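Local coordinates for lipopolysaccharide export system protein LptH (Pseudomonas aeruginosa, PDB 4UU4), which binds lipopolysaccharide and is required for its transport from the inner to the outer membrane, possibly as part of a bridge across the periplasm, at residues A49-D54 with V69-D74; Y105-Q110 with I121-V126. One frame throughout, in Å; residues are numbered along the deposited sequence.

Contact 1. Residues A49-D54 with V69-D74; sequences AVYRGD and VTLKQD
Ala-49 and Leu-71 form a hydrogen-bonded antiparallel pair, gripped from both backbones: Ala-49 N donates to Leu-71 O at 2.9 Å, and Leu-71 N returns a bond to Ala-49 O. Beside them, Ala-49 CB and Leu-71 CB meet loosely at 4.5 Å. Val-50 turns to the other face, opposite Thr-70 in a non-hydrogen-bonded pair, with its CB 4.0 Å from Thr-70 OG1. This is one strand-to-strand seam of the LptA-type beta-jellyroll. Ala-49, Tyr-51, Val-69 and Leu-71 share the face turned to the opposing sheet, where Val-69 packs on Val-55 and Val-57, while the outer strand 39-43 flanks 49-52. Tyr-51 forms the next hydrogen-bonded pair, its N reaching Val-69 O at 2.8 Å in an almost straight bond (174°) and its O accepting from Val-69 N. With CG anti to the carbonyl carbon (chi1 -51°), the Tyr-51 ring runs back over the strand towards Leu-71. Leu-71 CG lies at the edge of the ring, near its plane, 3.6 Å from Tyr-51 CE1, and the two side chains cross at about a right angle.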
# COMPACT_ATOMS: atom_id res chain seq x y z
N ALA A 49 -12.72 10.76 -0.22
CA ALA A 49 -13.05 10.52 1.18
C ALA A 49 -11.79 10.48 2.04
O ALA A 49 -10.82 9.82 1.67
CB ALA A 49 -13.82 9.22 1.33
N VAL A 50 -11.78 11.18 3.17
CA VAL A 50 -10.62 11.06 4.06
C VAL A 50 -10.98 10.54 5.46
O VAL A 50 -11.88 11.05 6.12
CB VAL A 50 -9.77 12.36 4.12
CG1 VAL A 50 -10.65 13.58 4.27
CG2 VAL A 50 -8.75 12.28 5.25
N TYR A 51 -10.25 9.50 5.87
CA TYR A 51 -10.45 8.82 7.14
C TYR A 51 -9.24 9.04 8.06
O TYR A 51 -8.09 8.95 7.62
CB TYR A 51 -10.64 7.33 6.91
CG TYR A 51 -11.70 6.98 5.87
CD1 TYR A 51 -11.38 6.94 4.52
CD2 TYR A 51 -13.00 6.69 6.26
CE1 TYR A 51 -12.34 6.62 3.58
CE2 TYR A 51 -13.97 6.37 5.32
CZ TYR A 51 -13.64 6.34 3.98
OH TYR A 51 -14.59 6.02 3.05
N ARG A 52 -9.52 9.31 9.34
CA ARG A 52 -8.45 9.59 10.31
C ARG A 52 -8.63 8.78 11.59
O ARG A 52 -9.75 8.47 11.99
CB ARG A 52 -8.42 11.08 10.66
CG ARG A 52 -8.20 12.02 9.49
CD ARG A 52 -8.08 13.46 9.97
NE ARG A 52 -8.39 14.42 8.92
CZ ARG A 52 -9.63 14.72 8.53
NH1 ARG A 52 -10.67 14.11 9.08
NH2 ARG A 52 -9.83 15.61 7.57
N GLY A 53 -7.50 8.44 12.22
CA GLY A 53 -7.49 7.79 13.52
C GLY A 53 -7.45 6.27 13.47
O GLY A 53 -8.50 5.62 13.43
N ASP A 54 -6.25 5.71 13.49
CA ASP A 54 -6.05 4.26 13.42
C ASP A 54 -6.82 3.63 12.27
O ASP A 54 -7.52 2.63 12.46
CB ASP A 54 -6.45 3.58 14.73
CG ASP A 54 -5.51 3.88 15.87
OD1 ASP A 54 -4.34 3.46 15.80
OD2 ASP A 54 -5.95 4.53 16.85
N VAL A 69 -5.94 8.17 5.80
CA VAL A 69 -6.17 7.51 4.53
C VAL A 69 -7.14 8.29 3.63
O VAL A 69 -8.19 8.73 4.08
CB VAL A 69 -6.69 6.07 4.75
CG1 VAL A 69 -7.02 5.40 3.42
CG2 VAL A 69 -5.64 5.26 5.50
N THR A 70 -6.77 8.47 2.37
CA THR A 70 -7.64 9.13 1.42
C THR A 70 -8.01 8.18 0.29
O THR A 70 -7.13 7.56 -0.31
CB THR A 70 -6.99 10.38 0.82
OG1 THR A 70 -6.62 11.29 1.87
CG2 THR A 70 -7.96 11.08 -0.13
N LEU A 71 -9.31 8.07 0.00
CA LEU A 71 -9.78 7.33 -1.16
C LEU A 71 -10.18 8.31 -2.25
O LEU A 71 -10.97 9.23 -2.01
CB LEU A 71 -11.00 6.48 -0.82
CG LEU A 71 -10.97 5.64 0.45
CD1 LEU A 71 -12.16 4.70 0.49
CD2 LEU A 71 -9.69 4.86 0.56
N LYS A 72 -9.64 8.12 -3.44
CA LYS A 72 -10.07 8.90 -4.59
C LYS A 72 -10.90 8.01 -5.49
O LYS A 72 -10.53 6.87 -5.75
CB LYS A 72 -8.87 9.47 -5.34
CG LYS A 72 -8.00 10.39 -4.50
CD LYS A 72 -6.80 10.89 -5.29
CE LYS A 72 -5.93 11.84 -4.47
NZ LYS A 72 -5.19 11.16 -3.37
N GLN A 73 -12.03 8.54 -5.96
CA GLN A 73 -12.98 7.78 -6.76
C GLN A 73 -12.83 8.11 -8.25
O GLN A 73 -12.54 9.25 -8.61
CB GLN A 73 -14.40 8.08 -6.29
CG GLN A 73 -15.48 7.21 -6.88
CD GLN A 73 -16.81 7.37 -6.18
OE1 GLN A 73 -16.91 8.05 -5.16
NE2 GLN A 73 -17.85 6.73 -6.73
N ASP A 74 -13.03 7.11 -9.10
CA ASP A 74 -12.97 7.34 -10.55
C ASP A 74 -14.34 7.11 -11.18
O ASP A 74 -15.32 6.90 -10.48
CB ASP A 74 -11.89 6.47 -11.22
CG ASP A 74 -12.31 5.01 -11.44
OD1 ASP A 74 -13.40 4.58 -11.00
OD2 ASP A 74 -11.52 4.27 -12.07

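Contact 2. Residues Y105-Q110 with I121-V126; sequences YGLTIQ and IDQAKV
Lys-125 carries CG opposite its backbone N and bends at chi3 (-52°), a course that takes its aliphatic chain past the ring of Tyr-105, whose CG is set opposite the carbonyl carbon, beside the backbone N (chi1 -59°). Lys-125 CB and CD each come within 4.1 Å of Tyr-105 CD1, and the two side chains run at a slant to one another. The ammonium nitrogen NZ ends above the Tyr-105 ring, 5.1 Å from its centroid, too far for more than a weak cation-pi attraction. Just beyond this pair both segments turn a corner, at 107-108 and 122-123, from one sheet of the jellyroll to the other, and a classic beta bulge, with Leu-107 and Thr-108 both facing Ile-121, shifts the pairing by one residue. Before the bulge, Tyr-105 and Lys-125 exchange two backbone bonds of 2.9 Å, Tyr-105 N to Lys-125 O and Lys-125 N to Tyr-105 O. In the bulge itself, Ile-121 N gives a bond to Thr-108 O, whereas the return from Thr-108 N to Ile-121 O is weak at 3.4 Å. At the corner Leu-107 N donates to Asp-122 O at 3.2 Å, from well above the carbonyl plane. The leucine side chain is directed at the same turn: its CB and CG lie by Asp-122 O and CB, and CD2 approaches the carboxylate. That carboxylate is occupied elsewhere, OD1 bonding to Ser-159 N and OD2 to Thr-158 OG1. The other methyl, Leu-107 CD1, rests 3.6 Å from Gln-123 NE2, while Gln-123 OE1 is hydrogen-bonded to Ser-159 OG.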
# COMPACT_ATOMS: atom_id res chain seq x y z
N TYR A 105 5.73 -2.00 3.93
CA TYR A 105 5.81 -0.86 4.82
C TYR A 105 6.27 0.35 4.05
O TYR A 105 7.07 0.24 3.12
CB TYR A 105 6.80 -1.13 5.95
CG TYR A 105 6.47 -2.33 6.81
CD1 TYR A 105 6.94 -3.61 6.48
CD2 TYR A 105 5.71 -2.19 7.96
CE1 TYR A 105 6.65 -4.70 7.28
CE2 TYR A 105 5.42 -3.28 8.76
CZ TYR A 105 5.89 -4.53 8.42
OH TYR A 105 5.59 -5.61 9.22
N GLY A 106 5.78 1.52 4.43
CA GLY A 106 6.25 2.74 3.81
C GLY A 106 5.67 3.97 4.48
O GLY A 106 4.55 3.92 4.96
N LEU A 107 6.43 5.05 4.51
CA LEU A 107 5.91 6.31 5.02
C LEU A 107 4.66 6.74 4.25
O LEU A 107 3.67 7.14 4.85
CB LEU A 107 6.98 7.40 5.01
CG LEU A 107 7.55 7.74 6.39
CD1 LEU A 107 7.85 6.48 7.17
CD2 LEU A 107 8.79 8.62 6.28
N THR A 108 4.70 6.63 2.92
CA THR A 108 3.49 6.81 2.13
C THR A 108 3.20 5.56 1.30
O THR A 108 4.10 5.03 0.66
CB THR A 108 3.57 8.06 1.22
OG1 THR A 108 3.74 9.23 2.02
CG2 THR A 108 2.30 8.20 0.39
N ILE A 109 1.96 5.09 1.31
CA ILE A 109 1.60 3.95 0.46
C ILE A 109 0.42 4.30 -0.43
O ILE A 109 -0.59 4.77 0.06
CB ILE A 109 1.25 2.70 1.29
CG1 ILE A 109 2.46 2.21 2.10
CG2 ILE A 109 0.75 1.58 0.39
CD1 ILE A 109 2.17 0.98 2.94
N GLN A 110 0.54 4.07 -1.73
CA GLN A 110 -0.60 4.27 -2.61
C GLN A 110 -1.05 2.94 -3.20
O GLN A 110 -0.25 2.21 -3.77
CB GLN A 110 -0.24 5.23 -3.74
CG GLN A 110 0.31 6.54 -3.27
CD GLN A 110 0.86 7.37 -4.41
OE1 GLN A 110 1.97 7.14 -4.88
NE2 GLN A 110 0.07 8.33 -4.87
N ILE A 121 6.62 4.67 -0.68
CA ILE A 121 7.62 5.72 -0.75
C ILE A 121 8.20 5.78 0.67
O ILE A 121 7.57 5.32 1.62
CB ILE A 121 7.09 6.98 -1.46
CG1 ILE A 121 6.66 6.64 -2.89
CG2 ILE A 121 8.13 8.09 -1.48
CD1 ILE A 121 6.52 7.85 -3.79
N ASP A 122 9.39 6.36 0.77
CA ASP A 122 10.07 6.77 2.03
C ASP A 122 10.28 5.84 3.21
O ASP A 122 9.55 5.89 4.20
CB ASP A 122 9.40 7.99 2.63
CG ASP A 122 10.41 8.95 3.22
OD1 ASP A 122 11.58 8.57 3.36
OD2 ASP A 122 10.02 10.11 3.53
N GLN A 123 11.31 5.02 3.12
CA GLN A 123 11.54 3.83 3.94
C GLN A 123 10.79 2.57 3.46
O GLN A 123 10.39 1.73 4.27
CB GLN A 123 11.34 4.11 5.41
CG GLN A 123 12.24 5.22 5.89
CD GLN A 123 11.75 5.88 7.15
OE1 GLN A 123 12.01 7.06 7.38
NE2 GLN A 123 11.04 5.13 7.98
N ALA A 124 10.64 2.44 2.15
CA ALA A 124 9.92 1.33 1.55
C ALA A 124 10.51 -0.02 1.94
O ALA A 124 11.67 -0.31 1.66
CB ALA A 124 9.88 1.49 0.04
N LYS A 125 9.70 -0.85 2.60
CA LYS A 125 10.12 -2.20 2.96
C LYS A 125 9.10 -3.20 2.44
O LYS A 125 7.93 -2.87 2.29
CB LYS A 125 10.28 -2.33 4.47
CG LYS A 125 11.15 -3.49 4.93
CD LYS A 125 11.07 -3.70 6.44
CE LYS A 125 11.33 -2.42 7.21
NZ LYS A 125 11.09 -2.57 8.67
N VAL A 126 9.54 -4.42 2.14
CA VAL A 126 8.65 -5.50 1.72
C VAL A 126 9.17 -6.82 2.27
O VAL A 126 10.30 -7.21 2.00
CB VAL A 126 8.56 -5.64 0.19
CG1 VAL A 126 7.76 -6.88 -0.17
CG2 VAL A 126 7.92 -4.42 -0.44

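From the N terminus, strand 48-52 turns its corner at 53-54 into the opposing sheet, where strands 55-59 and 62-66 follow before the chain returns in 68-72; contact 1 closes that excursion. The chain then runs through 81-85 and 89-93 to strand 102-106, changes sheets at 107-108, makes the hairpin of 109-112 and 117-121, and changes back at 122-123, the loop closed by contact 2. The two closures follow in series, neither nested nor crossed. Contact 1 joins neighbours within one sheet, whereas contact 2 pairs strands in both. In the sheet they share, strand 81-85 sits between 68-72 and 109-112, and the contact centres are about 17 Å apart.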